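Local coordinates for protein cycloalternan-forming enzyme (Listeria monocytogenes serovar 1/2a, PDB 5F7U) that is a multidomain carbohydrate-active enzyme of glycoside hydrolase family 31, with a TIM-barrel domain and a family 6 carbohydrate-binding module, at residues Asp843-Ser855 / Val863-Thr875. The protein carries 1 engineered substitution. Sequence-based numbering, arbitrary orientation. Where two conformers were deposited one is given.
Sequences DVNGGEMRDISVS and VSVDLPAMADETT
Arg850 and Met870 meet through bent chains: the arginine bends at chi2 (-73°) and then runs extended, while the methionine turns at both chi2 and chi3, which carries its SD slantwise across the arginine methylenes, 3.8 Å from Arg850 CD. The guanidinium is then sandwiched, with Met870 CA over one face and Glu848 CB over the other. Its NH1 comes 3.2 Å from Ala869 O, and Asp842, at the end of the neighbouring strand, forms a salt bridge with NE. Glu848 OE2 adds a long ion pair to NH1, but lies well out of the guanidinium plane, so that only the charges attract.

Further along, the Pro868 ring packs against Ile852, CD to Ile852 CD1 at 3.6 Å. Pro868 has no N-H to offer Asp851 O; a water instead donates to both Asp851 O and Asp866 O, bridging the strands where they begin to part. The two chains here belong to the antiparallel beta hairpin of strands 848-857 and 862-867, inside a six-stranded sheet and flanked by strands 835-842 and 929-934, and beyond the water its ladder is regular. Ser853 and Asp866 make a hydrogen-bonded pair whose two bonds differ in length, 2.8 Å from Asp866 N to Ser853 O but 3.3 Å from Ser853 N to Asp866 O; Ser855 and Ser864 form the next such pair. Between them, the non-hydrogen-bonded pair Val854 and Val865 turns to the opposite, buried face. There Val854 CG1, anti to the backbone N (chi1 174°), reaches Val863 CG1 at 3.9 Å, while its CG2 lies beside Val865 CG2. Val830 of strand 825-830, in the adjoining sheet, also packs on Val854.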
ATOM      1  N   ASP A 843     -17.814   1.792  15.580  1.00 22.03           N
ATOM      2  CA  ASP A 843     -16.776   1.686  16.622  1.00 23.30           C
ATOM      3  C   ASP A 843     -17.163   2.427  17.904  1.00 23.76           C
ATOM      4  O   ASP A 843     -16.756   2.030  19.004  1.00 25.16           O
ATOM      5  CB  ASP A 843     -15.427   2.237  16.111  1.00 23.28           C
ATOM      6  CG  ASP A 843     -14.270   1.989  17.088  1.00 25.04           C
ATOM      7  OD1 ASP A 843     -14.051   0.825  17.500  1.00 25.72           O
ATOM      8  OD2 ASP A 843     -13.552   2.956  17.447  1.00 25.90           O
ATOM      9  N   VAL A 844     -17.923   3.512  17.763  1.00 23.54           N
ATOM     10  CA  VAL A 844     -18.368   4.310  18.916  1.00 24.43           C
ATOM     11  C   VAL A 844     -19.230   3.459  19.845  1.00 25.54           C
ATOM     12  O   VAL A 844     -19.153   3.595  21.073  1.00 26.48           O
ATOM     13  CB  VAL A 844     -19.038   5.642  18.459  1.00 24.15           C
ATOM     14  CG1 VAL A 844     -19.876   6.319  19.555  1.00 24.60           C
ATOM     15  CG2 VAL A 844     -17.970   6.606  17.950  1.00 23.86           C
ATOM     16  N   ASN A 845     -20.012   2.560  19.255  1.00 25.91           N
ATOM     17  CA  ASN A 845     -20.998   1.779  19.979  1.00 27.37           C
ATOM     18  C   ASN A 845     -20.692   0.278  19.995  1.00 28.14           C
ATOM     19  O   ASN A 845     -21.519  -0.544  19.583  1.00 29.17           O
ATOM     20  CB  ASN A 845     -22.398   2.071  19.428  1.00 27.23           C
ATOM     21  CG  ASN A 845     -22.764   3.543  19.510  1.00 27.06           C
ATOM     22  OD1 ASN A 845     -22.888   4.227  18.488  1.00 26.55           O
ATOM     23  ND2 ASN A 845     -22.951   4.035  20.719  1.00 27.00           N
ATOM     24  N   GLY A 846     -19.498  -0.060  20.470  1.00 28.81           N
ATOM     25  CA  GLY A 846     -19.119  -1.449  20.760  1.00 29.96           C
ATOM     26  C   GLY A 846     -18.766  -2.269  19.534  1.00 29.69           C
ATOM     27  O   GLY A 846     -18.703  -3.501  19.603  1.00 30.48           O
ATOM     28  N   GLY A 847     -18.559  -1.586  18.411  1.00 28.39           N
ATOM     29  CA  GLY A 847     -18.182  -2.248  17.173  1.00 27.73           C
ATOM     30  C   GLY A 847     -19.313  -2.993  16.481  1.00 28.23           C
ATOM     31  O   GLY A 847     -19.050  -3.904  15.703  1.00 27.57           O
ATOM     32  N   GLU A 848     -20.567  -2.621  16.763  1.00 29.22           N
ATOM     33  CA  GLU A 848     -21.737  -3.230  16.119  1.00 30.22           C
ATOM     34  C   GLU A 848     -21.668  -2.978  14.623  1.00 28.68           C
ATOM     35  O   GLU A 848     -21.392  -1.853  14.224  1.00 27.51           O
ATOM     36  CB  GLU A 848     -23.033  -2.561  16.604  1.00 33.16           C
ATOM     37  CG  GLU A 848     -23.373  -2.732  18.070  1.00 37.60           C
ATOM     38  CD  GLU A 848     -24.246  -3.935  18.332  1.00 40.63           C
ATOM     39  OE1 GLU A 848     -23.749  -4.872  18.995  1.00 42.79           O
ATOM     40  OE2 GLU A 848     -25.423  -3.939  17.882  1.00 42.58           O
ATOM     41  N   MET A 849     -21.937  -3.998  13.803  1.00 27.87           N
ATOM     42  CA  MET A 849     -22.156  -3.761  12.369  1.00 27.18           C
ATOM     43  C   MET A 849     -23.583  -3.258  12.163  1.00 26.74           C
ATOM     44  O   MET A 849     -24.527  -3.875  12.640  1.00 27.62           O
ATOM     45  CB  MET A 849     -21.903  -5.014  11.515  1.00 28.45           C
ATOM     46  CG  MET A 849     -20.494  -5.600  11.571  1.00 29.30           C
ATOM     47  SD  MET A 849     -19.118  -4.443  11.359  1.00 31.84           S
ATOM     48  CE  MET A 849     -19.271  -4.014   9.626  1.00 29.28           C
ATOM     49  N   ARG A 850     -23.734  -2.131  11.474  1.00 25.26           N
ATOM     50  CA  ARG A 850     -25.051  -1.580  11.177  1.00 24.84           C
ATOM     51  C   ARG A 850     -25.276  -1.744   9.683  1.00 24.17           C
ATOM     52  O   ARG A 850     -24.559  -1.149   8.875  1.00 22.84           O
ATOM     53  CB  ARG A 850     -25.144  -0.094  11.560  1.00 24.57           C
ATOM     54  CG  ARG A 850     -24.586   0.281  12.924  1.00 25.04           C
ATOM     55  CD  ARG A 850     -25.477  -0.200  14.051  1.00 25.79           C
ATOM     56  NE  ARG A 850     -25.060   0.391  15.312  1.00 26.49           N
ATOM     57  CZ  ARG A 850     -25.598   0.110  16.491  1.00 27.79           C
ATOM     58  NH1 ARG A 850     -26.599  -0.763  16.589  1.00 29.02           N
ATOM     59  NH2 ARG A 850     -25.127   0.698  17.585  1.00 27.98           N
ATOM     60  N   ASP A 851     -26.262  -2.568   9.332  1.00 24.93           N
ATOM     61  CA  ASP A 851     -26.536  -2.885   7.935  1.00 25.12           C
ATOM     62  C   ASP A 851     -27.591  -1.929   7.383  1.00 24.84           C
ATOM     63  O   ASP A 851     -28.761  -1.967   7.807  1.00 24.66           O
ATOM     64  CB  ASP A 851     -26.987  -4.341   7.764  1.00 27.26           C
ATOM     65  CG  ASP A 851     -25.922  -5.364   8.188  1.00 28.68           C
ATOM     66  OD1 ASP A 851     -24.685  -5.117   8.064  1.00 29.33           O
ATOM     67  OD2 ASP A 851     -26.346  -6.441   8.662  1.00 30.65           O
ATOM     68  N   ILE A 852     -27.158  -1.069   6.458  1.00 23.51           N
ATOM     69  CA  ILE A 852     -28.008  -0.038   5.852  1.00 23.47           C
ATOM     70  C   ILE A 852     -28.269  -0.461   4.421  1.00 22.42           C
ATOM     71  O   ILE A 852     -27.349  -0.907   3.725  1.00 22.02           O
ATOM     72  CB  ILE A 852     -27.302   1.353   5.739  1.00 24.28           C
ATOM     73  CG1 ILE A 852     -26.269   1.606   6.849  1.00 25.85           C
ATOM     74  CG2 ILE A 852     -28.321   2.488   5.550  1.00 24.78           C
ATOM     75  CD1 ILE A 852     -26.835   1.951   8.207  1.00 27.03           C
ATOM     76  N   SER A 853     -29.511  -0.326   3.969  0.50 22.21           N
ATOM     77  CA  SER A 853     -29.797  -0.581   2.562  0.50 21.56           C
ATOM     78  C   SER A 853     -30.656   0.521   1.969  0.50 21.34           C
ATOM     79  O   SER A 853     -31.482   1.131   2.660  0.50 21.68           O
ATOM     80  CB  SER A 853     -30.431  -1.960   2.351  0.50 22.00           C
ATOM     81  OG  SER A 853     -31.719  -2.025   2.926  0.50 22.25           O
ATOM     82  N   VAL A 854     -30.416   0.783   0.691  1.00 20.70           N
ATOM     83  CA  VAL A 854     -31.078   1.874  -0.040  1.00 20.41           C
ATOM     84  C   VAL A 854     -31.697   1.243  -1.271  1.00 20.47           C
ATOM     85  O   VAL A 854     -31.058   0.432  -1.932  1.00 19.87           O
ATOM     86  CB  VAL A 854     -30.098   3.015  -0.434  1.00 19.82           C
ATOM     87  CG1 VAL A 854     -30.785   4.065  -1.314  1.00 19.99           C
ATOM     88  CG2 VAL A 854     -29.495   3.664   0.816  1.00 19.82           C
ATOM     89  N   SER A 855     -32.953   1.599  -1.532  1.00 20.56           N
ATOM     90  CA  SER A 855     -33.639   1.175  -2.743  1.00 21.21           C
ATOM     91  C   SER A 855     -34.095   2.386  -3.541  1.00 21.10           C
ATOM     92  O   SER A 855     -35.107   3.038  -3.222  1.00 22.05           O
ATOM     93  CB  SER A 855     -34.808   0.229  -2.428  1.00 22.08           C
ATOM     94  OG  SER A 855     -35.395  -0.240  -3.647  1.00 23.09           O
ATOM     95  N   VAL A 863     -37.175   7.118  -3.102  1.00 21.69           N
ATOM     96  CA  VAL A 863     -35.949   6.493  -2.614  1.00 20.90           C
ATOM     97  C   VAL A 863     -36.311   5.995  -1.223  1.00 21.21           C
ATOM     98  O   VAL A 863     -36.861   6.745  -0.419  1.00 21.25           O
ATOM     99  CB  VAL A 863     -34.752   7.471  -2.560  1.00 20.17           C
ATOM    100  CG1 VAL A 863     -33.536   6.826  -1.889  1.00 19.66           C
ATOM    101  CG2 VAL A 863     -34.338   7.891  -3.965  1.00 19.87           C
ATOM    102  N   SER A 864     -36.011   4.732  -0.953  1.00 21.29           N
ATOM    103  CA  SER A 864     -36.279   4.167   0.364  1.00 22.20           C
ATOM    104  C   SER A 864     -34.974   3.824   1.051  1.00 21.91           C
ATOM    105  O   SER A 864     -34.046   3.324   0.418  1.00 21.65           O
ATOM    106  CB  SER A 864     -37.178   2.941   0.247  1.00 22.75           C
ATOM    107  OG  SER A 864     -38.377   3.286  -0.432  1.00 23.63           O
ATOM    108  N   VAL A 865     -34.893   4.140   2.339  1.00 22.19           N
ATOM    109  CA  VAL A 865     -33.717   3.800   3.146  1.00 22.38           C
ATOM    110  C   VAL A 865     -34.174   2.935   4.317  1.00 23.64           C
ATOM    111  O   VAL A 865     -35.086   3.320   5.065  1.00 23.82           O
ATOM    112  CB  VAL A 865     -32.966   5.051   3.649  1.00 21.88           C
ATOM    113  CG1 VAL A 865     -31.730   4.650   4.470  1.00 21.79           C
ATOM    114  CG2 VAL A 865     -32.549   5.931   2.481  1.00 21.61           C
ATOM    115  N   ASP A 866     -33.560   1.761   4.433  1.00 24.48           N
ATOM    116  CA  ASP A 866     -33.834   0.851   5.523  1.00 26.17           C
ATOM    117  C   ASP A 866     -32.730   1.020   6.543  1.00 25.54           C
ATOM    118  O   ASP A 866     -31.592   0.573   6.334  1.00 24.30           O
ATOM    119  CB  ASP A 866     -33.929  -0.586   5.015  1.00 28.55           C
ATOM    120  CG  ASP A 866     -35.198  -0.849   4.207  1.00 31.93           C
ATOM    121  OD1 ASP A 866     -36.139   0.004   4.176  1.00 33.92           O
ATOM    122  OD2 ASP A 866     -35.265  -1.946   3.601  1.00 34.20           O
ATOM    123  N   LEU A 867     -33.069   1.709   7.627  1.00 25.61           N
ATOM    124  CA  LEU A 867     -32.111   2.011   8.683  1.00 25.71           C
ATOM    125  C   LEU A 867     -32.252   0.966   9.800  1.00 26.12           C
ATOM    126  O   LEU A 867     -33.362   0.692  10.250  1.00 26.08           O
ATOM    127  CB  LEU A 867     -32.363   3.432   9.191  1.00 26.60           C
ATOM    128  CG  LEU A 867     -31.428   4.151  10.158  1.00 27.00           C
ATOM    129  CD1 LEU A 867     -30.121   4.556   9.489  1.00 26.69           C
ATOM    130  CD2 LEU A 867     -32.153   5.371  10.702  1.00 28.04           C
ATOM    131  N   PRO A 868     -31.134   0.338  10.221  1.00 25.85           N
ATOM    132  CA  PRO A 868     -31.246  -0.647  11.292  1.00 26.37           C
ATOM    133  C   PRO A 868     -31.365   0.086  12.629  1.00 26.70           C
ATOM    134  O   PRO A 868     -31.305   1.321  12.645  1.00 26.21           O
ATOM    135  CB  PRO A 868     -29.916  -1.401  11.194  1.00 26.07           C
ATOM    136  CG  PRO A 868     -28.950  -0.355  10.760  1.00 25.39           C
ATOM    137  CD  PRO A 868     -29.732   0.544   9.818  1.00 25.30           C
ATOM    138  N   ALA A 869     -31.520  -0.657  13.727  1.00 27.43           N
ATOM    139  CA  ALA A 869     -31.421  -0.068  15.061  1.00 27.92           C
ATOM    140  C   ALA A 869     -30.080   0.681  15.173  1.00 27.54           C
ATOM    141  O   ALA A 869     -29.049   0.175  14.718  1.00 27.28           O
ATOM    142  CB  ALA A 869     -31.520  -1.148  16.118  1.00 28.48           C
ATOM    143  N   MET A 870     -30.118   1.890  15.731  1.00 28.01           N
ATOM    144  CA  MET A 870     -28.913   2.721  15.916  1.00 28.22           C
ATOM    145  C   MET A 870     -28.876   3.232  17.353  1.00 28.92           C
ATOM    146  O   MET A 870     -29.920   3.369  17.995  1.00 30.17           O
ATOM    147  CB  MET A 870     -28.906   3.926  14.961  1.00 28.21           C
ATOM    148  CG  MET A 870     -28.973   3.606  13.475  1.00 27.98           C
ATOM    149  SD  MET A 870     -27.508   2.773  12.815  1.00 28.00           S
ATOM    150  CE  MET A 870     -26.360   4.139  12.696  1.00 26.85           C
ATOM    151  N   ALA A 871     -27.677   3.537  17.839  1.00 28.32           N
ATOM    152  CA  ALA A 871     -27.512   4.091  19.175  1.00 28.92           C
ATOM    153  C   ALA A 871     -27.519   5.616  19.155  1.00 28.76           C
ATOM    154  O   ALA A 871     -27.580   6.254  20.205  1.00 30.18           O
ATOM    155  CB  ALA A 871     -26.228   3.573  19.794  1.00 28.44           C
ATOM    156  N   ASP A 872     -27.469   6.193  17.957  1.00 27.70           N
ATOM    157  CA  ASP A 872     -27.382   7.639  17.775  1.00 27.28           C
ATOM    158  C   ASP A 872     -28.468   8.114  16.834  1.00 26.61           C
ATOM    159  O   ASP A 872     -28.927   7.356  15.978  1.00 25.71           O
ATOM    160  CB  ASP A 872     -26.039   8.022  17.138  1.00 27.25           C
ATOM    161  CG  ASP A 872     -24.846   7.622  17.978  1.00 28.18           C
ATOM    162  OD1 ASP A 872     -24.480   8.385  18.887  1.00 29.49           O
ATOM    163  OD2 ASP A 872     -24.251   6.557  17.720  1.00 28.24           O
ATOM    164  N   GLU A 873     -28.853   9.379  16.992  1.00 26.46           N
ATOM    165  CA  GLU A 873     -29.556  10.132  15.947  1.00 26.32           C
ATOM    166  C   GLU A 873     -28.769  10.001  14.638  1.00 24.91           C
ATOM    167  O   GLU A 873     -27.540   9.967  14.644  1.00 23.53           O
ATOM    168  CB  GLU A 873     -29.631  11.590  16.384  1.00 27.98           C
ATOM    169  CG  GLU A 873     -30.179  12.617  15.405  1.00 29.20           C
ATOM    170  CD  GLU A 873     -30.245  13.988  16.059  1.00 30.72           C
ATOM    171  OE1 GLU A 873     -31.162  14.207  16.876  1.00 32.34           O
ATOM    172  OE2 GLU A 873     -29.376  14.843  15.785  1.00 30.65           O
ATOM    173  N   THR A 874     -29.476   9.864  13.529  1.00 24.40           N
ATOM    174  CA  THR A 874     -28.823   9.739  12.234  1.00 23.96           C
ATOM    175  C   THR A 874     -29.365  10.779  11.268  1.00 23.32           C
ATOM    176  O   THR A 874     -30.541  11.104  11.313  1.00 23.78           O
ATOM    177  CB  THR A 874     -28.998   8.330  11.617  1.00 24.49           C
ATOM    178  OG1 THR A 874     -30.379   7.987  11.610  1.00 26.09           O
ATOM    179  CG2 THR A 874     -28.244   7.269  12.402  1.00 24.98           C
ATOM    180  N   THR A 875     -28.501  11.278  10.388  1.00 22.09           N
ATOM    181  CA  THR A 875     -28.917  12.174   9.319  1.00 21.86           C
ATOM    182  C   THR A 875     -28.531  11.545   7.984  1.00 21.60           C
ATOM    183  O   THR A 875     -27.357  11.269   7.746  1.00 20.90           O
ATOM    184  CB  THR A 875     -28.258  13.566   9.437  1.00 21.81           C
ATOM    185  OG1 THR A 875     -28.579  14.164  10.706  1.00 22.19           O
ATOM    186  CG2 THR A 875     -28.721  14.494   8.303  1.00 21.89           C
TER
HETATM  187  O   HOH W   1     -31.376  -2.228   7.025  1.00 35.16           O
HETATM  188  O   HOH W   2     -37.878   3.178  -3.022  1.00 25.96           O